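Local coordinates for GGDEF and EAL domain-containing protein (Vibrio cholerae O1 str. 2010EL-1786, PDB 6PWK) that probably acts as a receptor for the second messenger c-di-GMP, linking its level to the control of large adhesins, cell adhesion and biofilm formation, at residues Val22-Asn27 / Arg77-Ile82; His216-Ser221 / His302-Glu307; Ala270-Gln275 / Gly332-Gly337. All coordinates share one frame; numbering follows the deposited sequence.

Interaction 1: residues Val22-Asn27 / Arg77-Ile82; sequences VSHLGN and RLKNSI
L25 and K79 are the closest backbone pair, CA to CA 8.3 Å, where the irregular loop 22-27 faces the last turn of helix 53-80. Both parts belong to the GGDEF domain. The loop holds an ST turn: S23 OG accepts from the backbone N of L25 at 3.2 Å. The same OG also bonds to D20, which ties the turn to the chain just before it.

K79 carries most of the contact. Its CG lies between the backbone N and the carbonyl carbon (chi1 68°), and the chain is extended from there to NZ. This lays its methylenes against the side chain of L25. The branch that touches is CD2 of L25, 3.7 Å from K79 CD and 4.0 Å from K79 CB. The contact here is purely aliphatic. L25 is buried, and it also packs on A75 of the same helix and on I89 of strand 88-90.

The loop leads into helix 28-41, whose first residue, R28, belongs to a c-di-GMP pocket. Within segment 77-82, S81 OG donates to R77 O at 3.1 Å, nearly in line with the carbonyl.

Past the leucine, the amine of K79 reaches H24. K79 NZ forms a salt bridge with D76, about one turn back on the helix. It sits at the edge of the imidazole, near the ring plane, so this is not a cation-pi contact. K79 NZ lies 3.7 Å from H24 CB and 3.8 Å from H24 CD2.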
loop_
_atom_site.group_PDB
_atom_site.type_symbol
_atom_site.label_atom_id
_atom_site.label_comp_id
_atom_site.label_asym_id
_atom_site.label_seq_id
_atom_site.Cartn_x
_atom_site.Cartn_y
_atom_site.Cartn_z
ATOM N N VAL A 22 8.659 8.188 -19.266
ATOM C CA VAL A 22 9.483 8.703 -18.175
ATOM C C VAL A 22 10.961 8.459 -18.460
ATOM O O VAL A 22 11.760 9.399 -18.544
ATOM C CB VAL A 22 9.061 8.074 -16.836
ATOM C CG1 VAL A 22 9.803 8.735 -15.684
ATOM C CG2 VAL A 22 7.556 8.186 -16.649
ATOM N N SER A 23 11.344 7.192 -18.615
ATOM C CA SER A 23 12.748 6.842 -18.789
ATOM C C SER A 23 13.260 7.117 -20.196
ATOM O O SER A 23 14.477 7.157 -20.397
ATOM C CB SER A 23 12.967 5.366 -18.453
ATOM O OG SER A 23 12.244 4.530 -19.341
ATOM N N HIS A 24 12.364 7.305 -21.165
ATOM C CA HIS A 24 12.729 7.391 -22.580
ATOM C C HIS A 24 13.504 6.153 -23.030
ATOM O O HIS A 24 14.337 6.220 -23.938
ATOM C CB HIS A 24 13.520 8.667 -22.889
ATOM C CG HIS A 24 13.437 9.095 -24.321
ATOM N ND1 HIS A 24 12.320 9.706 -24.850
ATOM C CD2 HIS A 24 14.326 8.992 -25.337
ATOM C CE1 HIS A 24 12.526 9.965 -26.129
ATOM N NE2 HIS A 24 13.736 9.542 -26.450
ATOM N N LEU A 25 13.240 5.022 -22.385
ATOM C CA LEU A 25 13.747 3.717 -22.776
ATOM C C LEU A 25 12.586 2.871 -23.279
ATOM O O LEU A 25 11.427 3.289 -23.256
ATOM C CB LEU A 25 14.454 3.035 -21.602
ATOM C CG LEU A 25 15.773 3.625 -21.106
ATOM C CD1 LEU A 25 16.213 2.922 -19.832
ATOM C CD2 LEU A 25 16.841 3.506 -22.180
ATOM N N GLY A 26 12.904 1.665 -23.739
ATOM C CA GLY A 26 11.855 0.728 -24.087
ATOM C C GLY A 26 11.030 0.355 -22.871
ATOM O O GLY A 26 11.532 0.298 -21.746
ATOM N N ASN A 27 9.741 0.125 -23.093
ATOM C CA ASN A 27 8.865 -0.278 -22.002
ATOM C C ASN A 27 8.950 -1.794 -21.824
ATOM O O ASN A 27 9.817 -2.463 -22.392
ATOM C CB ASN A 27 7.436 0.209 -22.251
ATOM C CG ASN A 27 6.834 -0.344 -23.529
ATOM O OD1 ASN A 27 7.419 -1.195 -24.198
ATOM N ND2 ASN A 27 5.646 0.139 -23.871
ATOM N N ARG A 77 21.913 8.163 -17.991
ATOM C CA ARG A 77 23.262 7.738 -17.638
ATOM C C ARG A 77 23.514 6.295 -18.062
ATOM O O ARG A 77 24.620 5.950 -18.496
ATOM C CB ARG A 77 23.488 7.904 -16.136
ATOM C CG ARG A 77 23.355 9.335 -15.643
ATOM C CD ARG A 77 24.514 10.198 -16.100
ATOM N NE ARG A 77 24.453 11.533 -15.512
ATOM C CZ ARG A 77 25.358 12.481 -15.722
ATOM N NH1 ARG A 77 26.399 12.243 -16.509
ATOM N NH2 ARG A 77 25.223 13.667 -15.145
ATOM N N LEU A 78 22.497 5.439 -17.949
ATOM C CA LEU A 78 22.685 4.030 -18.278
ATOM C C LEU A 78 22.816 3.822 -19.781
ATOM O O LEU A 78 23.657 3.036 -20.230
ATOM C CB LEU A 78 21.522 3.203 -17.721
ATOM C CG LEU A 78 21.632 1.680 -17.794
ATOM C CD1 LEU A 78 22.865 1.196 -17.050
ATOM C CD2 LEU A 78 20.375 1.031 -17.232
ATOM N N LYS A 79 22.003 4.523 -20.574
ATOM C CA LYS A 79 21.966 4.246 -22.007
ATOM C C LYS A 79 23.134 4.895 -22.741
ATOM O O LYS A 79 23.694 4.295 -23.665
ATOM C CB LYS A 79 20.625 4.695 -22.597
ATOM C CG LYS A 79 20.387 6.194 -22.619
ATOM C CD LYS A 79 18.905 6.503 -22.742
ATOM C CE LYS A 79 18.667 7.967 -23.058
ATOM N NZ LYS A 79 17.231 8.332 -22.914
ATOM N N ASN A 80 23.526 6.109 -22.346
ATOM C CA ASN A 80 24.644 6.763 -23.017
ATOM C C ASN A 80 25.962 6.063 -22.713
ATOM O O ASN A 80 26.908 6.153 -23.505
ATOM C CB ASN A 80 24.709 8.238 -22.625
ATOM C CG ASN A 80 24.520 9.161 -23.813
ATOM O OD1 ASN A 80 23.402 9.359 -24.289
ATOM N ND2 ASN A 80 25.617 9.725 -24.306
ATOM N N SER A 81 26.041 5.369 -21.586
ATOM C CA SER A 81 27.159 4.487 -21.300
ATOM C C SER A 81 26.847 3.082 -21.800
ATOM O O SER A 81 25.702 2.750 -22.121
ATOM C CB SER A 81 27.456 4.455 -19.799
ATOM O OG SER A 81 27.594 5.763 -19.275
ATOM N N ILE A 82 27.891 2.256 -21.875
ATOM C CA ILE A 82 27.744 0.820 -22.092
ATOM C C ILE A 82 27.029 0.550 -23.413
ATOM O O ILE A 82 25.993 -0.123 -23.448
ATOM C CB ILE A 82 27.003 0.177 -20.902
ATOM C CG1 ILE A 82 27.540 0.734 -19.580
ATOM C CG2 ILE A 82 27.183 -1.329 -20.897
ATOM C CD1 ILE A 82 26.539 0.696 -18.458
#

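Interaction 2: residues His216-Ser221 / His302-Glu307; sequences HREVFS and HFEIPE. With MG (magnesium ion), chain E; C2E (9,9'-[(2R,3R,3aS,5S,7aR,9R,10R,10aS,12S,14aR)-3,5,10,12-tetrahydroxy-5,12-dioxidooctahydro-2H,7H-difuro[3,2-d:3',2'-j][1,3,7,9,2,8]tetraoxadiphosphacyclododecine-2,9-diyl]bis(2-amino-1,9-dihydro-6H-purin-6-one)), chain C.
E218 and E304 meet at a magnesium ion at the C-terminal mouth of the barrel of the EAL domain, a TIM-barrel-like fold. Their strands, 214-225 and 301-305, are not direct neighbours. Strand 269-272 runs between them, and the axes of the two short strand segments stand 9.1 Å apart at 60°. E218 probably corresponds to the glutamate of the EAL signature, here within the sequence EVF.

E304 can be followed outward. Its CB points to strand 214-225. CG lies anti to the backbone N (chi1 -150°) and comes within 3.8 Å of magnesium. The chain then bends at chi2, which brings CD beside the ion and near E218 OE2. OE1 binds magnesium at 2.2 Å. OE2 approaches the H216 ring obliquely, 4.0 Å from H216 CE1. It also forms a salt bridge with K355 and bonds to the hydroxyl of Y353.

E218 comes from the other strand with an extended chain. Its OE2 binds the same ion at 2.3 Å, and OE2 lies 2.6 Å from E304 OE1, a closeness explained by the shared metal. The two side chains cross at about a right angle, and their carboxylate planes are 76° apart. K355 also pairs with E218 OE1, so one lysine bridges the two glutamates. The strongest polar partner of E218 outside the two strands is Q410.

The c-di-GMP adds its phosphate oxygen O2P to the metal at 2.1 Å. The F220 ring lies with one face under a ribose of the ligand, C3' over its centre. S221 reads the edge of one guanine: its N donates to N71, and its OG donates to O61.

Two histidines also meet, rim to rim. H302 NE2 bonds to K352. H216 ND1 and H302 ND1 share a hydrogen bond of 3.1 Å, with either able to be the donor.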
loop_
_atom_site.group_PDB
_atom_site.type_symbol
_atom_site.label_atom_id
_atom_site.label_comp_id
_atom_site.label_asym_id
_atom_site.label_seq_id
_atom_site.Cartn_x
_atom_site.Cartn_y
_atom_site.Cartn_z
ATOM N N HIS A 216 21.896 -14.427 23.813
ATOM C CA HIS A 216 20.760 -15.178 23.299
ATOM C C HIS A 216 21.265 -16.135 22.228
ATOM O O HIS A 216 22.440 -16.115 21.853
ATOM C CB HIS A 216 19.660 -14.252 22.753
ATOM C CG HIS A 216 20.084 -13.400 21.592
ATOM N ND1 HIS A 216 19.639 -12.106 21.424
ATOM C CD2 HIS A 216 20.884 -13.661 20.531
ATOM C CE1 HIS A 216 20.160 -11.603 20.318
ATOM N NE2 HIS A 216 20.919 -12.527 19.757
ATOM N N ARG A 217 20.357 -16.973 21.739
ATOM C CA ARG A 217 20.611 -17.845 20.598
ATOM C C ARG A 217 19.696 -17.426 19.458
ATOM O O ARG A 217 18.469 -17.499 19.588
ATOM C CB ARG A 217 20.386 -19.314 20.958
ATOM C CG ARG A 217 21.585 -19.993 21.592
ATOM C CD ARG A 217 21.269 -21.432 21.955
ATOM N NE ARG A 217 21.303 -21.633 23.399
ATOM C CZ ARG A 217 22.402 -21.931 24.084
ATOM N NH1 ARG A 217 23.562 -22.067 23.453
ATOM N NH2 ARG A 217 22.344 -22.093 25.398
ATOM N N GLU A 218 20.288 -16.986 18.351
ATOM C CA GLU A 218 19.509 -16.607 17.182
ATOM C C GLU A 218 19.033 -17.849 16.440
ATOM O O GLU A 218 19.783 -18.814 16.270
ATOM C CB GLU A 218 20.330 -15.720 16.246
ATOM C CG GLU A 218 19.563 -15.249 15.022
ATOM C CD GLU A 218 20.330 -14.232 14.203
ATOM O OE1 GLU A 218 21.512 -13.977 14.522
ATOM O OE2 GLU A 218 19.752 -13.685 13.240
ATOM N N VAL A 219 17.780 -17.819 15.999
ATOM C CA VAL A 219 17.147 -18.948 15.329
ATOM C C VAL A 219 17.232 -18.740 13.824
ATOM O O VAL A 219 16.843 -17.682 13.311
ATOM C CB VAL A 219 15.687 -19.112 15.781
ATOM C CG1 VAL A 219 15.009 -20.224 14.998
ATOM C CG2 VAL A 219 15.624 -19.390 17.276
ATOM N N PHE A 220 17.739 -19.745 13.116
ATOM C CA PHE A 220 17.799 -19.744 11.660
ATOM C C PHE A 220 16.897 -20.846 11.129
ATOM O O PHE A 220 16.980 -21.992 11.581
ATOM C CB PHE A 220 19.233 -19.945 11.166
ATOM C CG PHE A 220 20.159 -18.831 11.546
ATOM C CD1 PHE A 220 19.746 -17.514 11.459
ATOM C CD2 PHE A 220 21.438 -19.102 12.002
ATOM C CE1 PHE A 220 20.591 -16.486 11.812
ATOM C CE2 PHE A 220 22.290 -18.076 12.360
ATOM C CZ PHE A 220 21.865 -16.765 12.264
ATOM N N SER A 221 16.039 -20.498 10.176
ATOM C CA SER A 221 15.055 -21.425 9.641
ATOM C C SER A 221 15.482 -21.930 8.270
ATOM O O SER A 221 15.993 -21.170 7.442
ATOM C CB SER A 221 13.677 -20.765 9.548
ATOM O OG SER A 221 13.220 -20.357 10.827
ATOM N N HIS A 302 13.453 -12.637 21.968
ATOM C CA HIS A 302 14.006 -11.426 21.375
ATOM C C HIS A 302 13.617 -11.403 19.903
ATOM O O HIS A 302 13.896 -12.357 19.171
ATOM C CB HIS A 302 15.528 -11.375 21.527
ATOM C CG HIS A 302 15.993 -11.183 22.936
ATOM N ND1 HIS A 302 17.324 -11.044 23.266
ATOM C CD2 HIS A 302 15.307 -11.104 24.101
ATOM C CE1 HIS A 302 17.438 -10.888 24.573
ATOM N NE2 HIS A 302 16.228 -10.921 25.103
ATOM N N PHE A 303 12.970 -10.326 19.473
ATOM C CA PHE A 303 12.549 -10.178 18.086
ATOM C C PHE A 303 13.578 -9.341 17.339
ATOM O O PHE A 303 13.773 -8.162 17.651
ATOM C CB PHE A 303 11.158 -9.550 18.000
ATOM C CG PHE A 303 10.056 -10.475 18.435
ATOM C CD1 PHE A 303 9.542 -11.419 17.562
ATOM C CD2 PHE A 303 9.543 -10.409 19.720
ATOM C CE1 PHE A 303 8.534 -12.276 17.959
ATOM C CE2 PHE A 303 8.532 -11.264 20.123
ATOM C CZ PHE A 303 8.028 -12.198 19.242
ATOM N N GLU A 304 14.237 -9.953 16.358
ATOM C CA GLU A 304 15.292 -9.292 15.597
ATOM C C GLU A 304 14.658 -8.584 14.405
ATOM O O GLU A 304 14.155 -9.232 13.481
ATOM C CB GLU A 304 16.348 -10.301 15.154
ATOM C CG GLU A 304 17.738 -9.705 15.016
ATOM C CD GLU A 304 18.837 -10.703 15.328
ATOM O OE1 GLU A 304 19.364 -11.331 14.386
ATOM O OE2 GLU A 304 19.171 -10.866 16.521
ATOM N N ILE A 305 14.686 -7.260 14.425
ATOM C CA ILE A 305 14.030 -6.425 13.423
ATOM C C ILE A 305 15.106 -5.796 12.547
ATOM O O ILE A 305 16.056 -5.210 13.080
ATOM C CB ILE A 305 13.158 -5.337 14.077
ATOM C CG1 ILE A 305 12.094 -5.981 14.969
ATOM C CG2 ILE A 305 12.518 -4.461 13.020
ATOM C CD1 ILE A 305 11.290 -4.989 15.774
ATOM N N PRO A 306 15.003 -5.893 11.221
ATOM C CA PRO A 306 16.027 -5.293 10.359
ATOM C C PRO A 306 16.044 -3.779 10.494
ATOM O O PRO A 306 15.022 -3.144 10.761
ATOM C CB PRO A 306 15.602 -5.724 8.947
ATOM C CG PRO A 306 14.668 -6.878 9.151
ATOM C CD PRO A 306 13.969 -6.590 10.441
ATOM N N GLU A 307 17.234 -3.203 10.305
ATOM C CA GLU A 307 17.375 -1.752 10.395
ATOM C C GLU A 307 16.512 -1.040 9.362
ATOM O O GLU A 307 16.040 0.076 9.611
ATOM C CB GLU A 307 18.844 -1.360 10.234
ATOM C CG GLU A 307 19.088 0.141 10.186
ATOM C CD GLU A 307 20.555 0.497 10.284
ATOM O OE1 GLU A 307 21.025 0.785 11.406
ATOM O OE2 GLU A 307 21.240 0.482 9.240
HETATM MG MG MG E . 19.472 -11.630 12.249
HETATM P P1 C2E C . 20.903 -12.984 9.252
HETATM O O2P C2E C . 20.095 -12.262 10.296
HETATM O O1P C2E C . 22.099 -12.105 9.011
HETATM O "O5'" C2E C . 21.526 -14.385 9.826
HETATM C "C5'" C2E C . 22.893 -14.593 9.702
HETATM C "C4'" C2E C . 23.100 -15.447 8.420
HETATM O "O4'" C2E C . 24.367 -15.597 8.173
HETATM C "C3'" C2E C . 22.597 -16.887 8.631
HETATM O "O3'" C2E C . 22.522 -17.452 7.413
HETATM C "C2'" C2E C . 23.796 -17.499 9.370
HETATM O "O2'" C2E C . 23.727 -18.987 9.315
HETATM C "C1'" C2E C . 24.752 -17.111 8.575
HETATM N N9 C2E C . 26.113 -17.018 9.037
HETATM C C8 C2E C . 25.896 -17.083 10.374
HETATM N N7 C2E C . 27.112 -16.996 10.971
HETATM C C5 C2E C . 28.042 -16.870 10.031
HETATM C C6 C2E C . 29.574 -16.721 10.050
HETATM O O6 C2E C . 30.187 -16.708 11.063
HETATM N N1 C2E C . 30.291 -16.600 8.817
HETATM C C2 C2E C . 29.610 -16.609 7.547
HETATM N N2 C2E C . 30.290 -16.487 6.261
HETATM N N3 C2E C . 28.164 -16.746 7.567
HETATM C C4 C2E C . 27.410 -16.877 8.839
HETATM P P11 C2E C . 21.051 -18.164 7.125
HETATM O O21 C2E C . 20.687 -19.383 7.930
HETATM O O11 C2E C . 21.085 -18.629 5.691
HETATM O O5A C2E C . 20.032 -16.870 7.242
HETATM C C5A C2E C . 20.129 -16.013 6.139
HETATM C C4A C2E C . 19.121 -14.940 6.247
HETATM O O4A C2E C . 17.926 -15.448 6.108
HETATM C C3A C2E C . 19.181 -14.226 7.771
HETATM O O3A C2E C . 20.164 -13.088 7.773
HETATM C C2A C2E C . 18.050 -13.810 7.987
HETATM O O2A C2E C . 17.904 -12.404 7.467
HETATM C C1A C2E C . 17.068 -14.831 7.189
HETATM N N91 C2E C . 16.590 -15.741 8.005
HETATM C C81 C2E C . 17.160 -16.869 8.458
HETATM N N71 C2E C . 16.253 -17.451 9.266
HETATM C C51 C2E C . 15.163 -16.690 9.299
HETATM C C61 C2E C . 13.833 -16.837 10.030
HETATM O O61 C2E C . 13.669 -17.781 10.717
HETATM N N11 C2E C . 12.805 -15.852 9.890
HETATM C C21 C2E C . 13.018 -14.707 9.050
HETATM N N21 C2E C . 11.969 -13.708 8.910
HETATM N N31 C2E C . 14.299 -14.575 8.355
HETATM C C41 C2E C . 15.367 -15.609 8.507
#

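Interaction 3: residues Ala270-Gln275 / Gly332-Gly337; sequences AINIAQ and GVDNYG. With MG (magnesium ion), chain E; C2E (9,9'-[(2R,3R,3aS,5S,7aR,9R,10R,10aS,12S,14aR)-3,5,10,12-tetrahydroxy-5,12-dioxidooctahydro-2H,7H-difuro[3,2-d:3',2'-j][1,3,7,9,2,8]tetraoxadiphosphacyclododecine-2,9-diyl]bis(2-amino-1,9-dihydro-6H-purin-6-one)), chain C.
N272 and D334 reach the same magnesium ion from two strands of the EAL barrel, and their side chains cross at about a right angle. Their flat ends are turned roughly parallel, amide and carboxylate planes 24° apart, but lie at different levels. D334 grips the metal with both oxygens, OD1 at 2.4 Å and OD2 at 2.3 Å. Its CG is anti to the backbone N (chi1 -156°), which carries the carboxylate to the ion. N272 OD1 is placed 2.3 Å from magnesium. N272 OD1 and D334 OD2 are modelled 3.0 Å apart.

The phosphate oxygen O2P of c-di-GMP takes another position on the ion, at 2.1 Å. E218 and E304 bring the ligand atoms to six. The nucleotide is thus bound in part through the metal.

N272 also touches the ligand directly. Its CB packs on a guanine, 3.6 Å from C21. The carbonyl O of N272 lies 3.3 Å from the exocyclic N21, and A274 N comes close to the same atom.

D334 stands where the chain turns a corner, at 334 and 335. Strand 301-305 runs between strands 269-272 and 330-336, so this pair spans it. On the outer side, I271 and I273 pack on helix 245-261, while V333 lies on helices 307-312 and 345-349.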
loop_
_atom_site.group_PDB
_atom_site.type_symbol
_atom_site.label_atom_id
_atom_site.label_comp_id
_atom_site.label_asym_id
_atom_site.label_seq_id
_atom_site.Cartn_x
_atom_site.Cartn_y
_atom_site.Cartn_z
ATOM N N ALA A 270 16.484 -15.435 19.769
ATOM C CA ALA A 270 16.329 -14.300 18.869
ATOM C C ALA A 270 15.665 -14.774 17.582
ATOM O O ALA A 270 16.238 -15.584 16.846
ATOM C CB ALA A 270 17.679 -13.648 18.574
ATOM N N ILE A 271 14.465 -14.266 17.313
ATOM C CA ILE A 271 13.690 -14.640 16.134
ATOM C C ILE A 271 13.792 -13.515 15.114
ATOM O O ILE A 271 13.474 -12.359 15.419
ATOM C CB ILE A 271 12.223 -14.920 16.490
ATOM C CG1 ILE A 271 12.126 -15.977 17.590
ATOM C CG2 ILE A 271 11.454 -15.361 15.255
ATOM C CD1 ILE A 271 10.704 -16.280 18.004
ATOM N N ASN A 272 14.228 -13.851 13.901
ATOM C CA ASN A 272 14.260 -12.873 12.821
ATOM C C ASN A 272 12.851 -12.602 12.306
ATOM O O ASN A 272 12.030 -13.515 12.175
ATOM C CB ASN A 272 15.144 -13.364 11.673
ATOM C CG ASN A 272 16.607 -13.456 12.057
ATOM O OD1 ASN A 272 17.306 -12.445 12.131
ATOM N ND2 ASN A 272 17.082 -14.674 12.289
ATOM N N ILE A 273 12.574 -11.334 12.011
ATOM C CA ILE A 273 11.290 -10.907 11.469
ATOM C C ILE A 273 11.549 -10.153 10.173
ATOM O O ILE A 273 12.379 -9.238 10.139
ATOM C CB ILE A 273 10.513 -10.018 12.461
ATOM C CG1 ILE A 273 10.354 -10.721 13.812
ATOM C CG2 ILE A 273 9.152 -9.647 11.890
ATOM C CD1 ILE A 273 9.517 -11.980 13.758
ATOM N N ALA A 274 10.845 -10.532 9.112
ATOM C CA ALA A 274 10.986 -9.832 7.846
ATOM C C ALA A 274 10.255 -8.493 7.892
ATOM O O ALA A 274 9.345 -8.280 8.697
ATOM C CB ALA A 274 10.454 -10.685 6.694
ATOM N N GLN A 275 10.671 -7.578 7.012
ATOM C CA GLN A 275 10.047 -6.259 6.977
ATOM C C GLN A 275 8.604 -6.339 6.496
ATOM O O GLN A 275 7.723 -5.664 7.042
ATOM C CB GLN A 275 10.856 -5.311 6.091
ATOM C CG GLN A 275 10.199 -3.952 5.885
ATOM C CD GLN A 275 11.132 -2.934 5.259
ATOM O OE1 GLN A 275 12.354 -3.070 5.326
ATOM N NE2 GLN A 275 10.559 -1.906 4.645
ATOM N N GLY A 332 15.447 -6.230 19.024
ATOM C CA GLY A 332 16.739 -5.679 18.674
ATOM C C GLY A 332 16.802 -5.349 17.194
ATOM O O GLY A 332 15.846 -5.573 16.450
ATOM N N VAL A 333 17.950 -4.812 16.783
ATOM C CA VAL A 333 18.188 -4.390 15.406
ATOM C C VAL A 333 19.160 -5.367 14.760
ATOM O O VAL A 333 20.128 -5.804 15.394
ATOM C CB VAL A 333 18.725 -2.947 15.344
ATOM C CG1 VAL A 333 18.806 -2.469 13.900
ATOM C CG2 VAL A 333 17.842 -2.025 16.171
ATOM N N ASP A 334 18.907 -5.707 13.496
ATOM C CA ASP A 334 19.637 -6.779 12.828
ATOM C C ASP A 334 20.750 -6.275 11.913
ATOM O O ASP A 334 21.886 -6.748 12.004
ATOM C CB ASP A 334 18.659 -7.655 12.035
ATOM C CG ASP A 334 19.183 -9.064 11.814
ATOM O OD1 ASP A 334 20.320 -9.356 12.240
ATOM O OD2 ASP A 334 18.451 -9.883 11.217
ATOM N N ASN A 335 20.449 -5.339 11.013
ATOM C CA ASN A 335 21.444 -4.780 10.100
ATOM C C ASN A 335 22.004 -3.462 10.614
ATOM O O ASN A 335 22.152 -2.500 9.853
ATOM C CB ASN A 335 20.852 -4.601 8.706
ATOM C CG ASN A 335 20.686 -5.913 7.971
ATOM O OD1 ASN A 335 21.422 -6.869 8.212
ATOM N ND2 ASN A 335 19.716 -5.967 7.064
ATOM N N TYR A 336 22.332 -3.402 11.903
ATOM C CA TYR A 336 22.726 -2.147 12.527
ATOM C C TYR A 336 23.978 -1.572 11.879
ATOM O O TYR A 336 24.996 -2.257 11.743
ATOM C CB TYR A 336 22.961 -2.359 14.021
ATOM C CG TYR A 336 23.435 -1.116 14.726
ATOM C CD1 TYR A 336 22.666 0.036 14.712
ATOM C CD2 TYR A 336 24.645 -1.089 15.402
ATOM C CE1 TYR A 336 23.089 1.176 15.345
ATOM C CE2 TYR A 336 25.078 0.055 16.047
ATOM C CZ TYR A 336 24.290 1.185 16.015
ATOM O OH TYR A 336 24.698 2.336 16.651
ATOM N N GLY A 337 23.896 -0.304 11.481
ATOM C CA GLY A 337 25.012 0.401 10.896
ATOM C C GLY A 337 25.021 0.448 9.383
ATOM O O GLY A 337 25.853 1.162 8.812
HETATM MG MG MG E . 19.472 -11.630 12.249
HETATM P P1 C2E C . 20.903 -12.984 9.252
HETATM O O2P C2E C . 20.095 -12.262 10.296
HETATM O O1P C2E C . 22.099 -12.105 9.011
HETATM O "O5'" C2E C . 21.526 -14.385 9.826
HETATM C "C5'" C2E C . 22.893 -14.593 9.702
HETATM C "C4'" C2E C . 23.100 -15.447 8.420
HETATM O "O4'" C2E C . 24.367 -15.597 8.173
HETATM C "C3'" C2E C . 22.597 -16.887 8.631
HETATM O "O3'" C2E C . 22.522 -17.452 7.413
HETATM C "C2'" C2E C . 23.796 -17.499 9.370
HETATM O "O2'" C2E C . 23.727 -18.987 9.315
HETATM C "C1'" C2E C . 24.752 -17.111 8.575
HETATM N N9 C2E C . 26.113 -17.018 9.037
HETATM C C8 C2E C . 25.896 -17.083 10.374
HETATM N N7 C2E C . 27.112 -16.996 10.971
HETATM C C5 C2E C . 28.042 -16.870 10.031
HETATM C C6 C2E C . 29.574 -16.721 10.050
HETATM O O6 C2E C . 30.187 -16.708 11.063
HETATM N N1 C2E C . 30.291 -16.600 8.817
HETATM C C2 C2E C . 29.610 -16.609 7.547
HETATM N N2 C2E C . 30.290 -16.487 6.261
HETATM N N3 C2E C . 28.164 -16.746 7.567
HETATM C C4 C2E C . 27.410 -16.877 8.839
HETATM P P11 C2E C . 21.051 -18.164 7.125
HETATM O O21 C2E C . 20.687 -19.383 7.930
HETATM O O11 C2E C . 21.085 -18.629 5.691
HETATM O O5A C2E C . 20.032 -16.870 7.242
HETATM C C5A C2E C . 20.129 -16.013 6.139
HETATM C C4A C2E C . 19.121 -14.940 6.247
HETATM O O4A C2E C . 17.926 -15.448 6.108
HETATM C C3A C2E C . 19.181 -14.226 7.771
HETATM O O3A C2E C . 20.164 -13.088 7.773
HETATM C C2A C2E C . 18.050 -13.810 7.987
HETATM O O2A C2E C . 17.904 -12.404 7.467
HETATM C C1A C2E C . 17.068 -14.831 7.189
HETATM N N91 C2E C . 16.590 -15.741 8.005
HETATM C C81 C2E C . 17.160 -16.869 8.458
HETATM N N71 C2E C . 16.253 -17.451 9.266
HETATM C C51 C2E C . 15.163 -16.690 9.299
HETATM C C61 C2E C . 13.833 -16.837 10.030
HETATM O O61 C2E C . 13.669 -17.781 10.717
HETATM N N11 C2E C . 12.805 -15.852 9.890
HETATM C C21 C2E C . 13.018 -14.707 9.050
HETATM N N21 C2E C . 11.969 -13.708 8.910
HETATM N N31 C2E C . 14.299 -14.575 8.355
HETATM C C41 C2E C . 15.367 -15.609 8.507
#

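In the fold
From the N terminus, interaction 1 comes first. It closes a loop within the GGDEF domain and ties the segment before helix 28-41 to the end of helix 53-80. It closes before interaction 2 opens, and its centre lies about 41 Å from that of interaction 2 and 36 Å from that of interaction 3. Those two cross: the chain passes 216-221, 270-275, 302-307 and 332-337 in turn, so the pairs alternate. Strand 269-272 lies between strands 214-225 and 301-305, and backbone bonds probably join I271 to H302 and E304. Together they gather four barrel strands round one magnesium ion and one c-di-GMP.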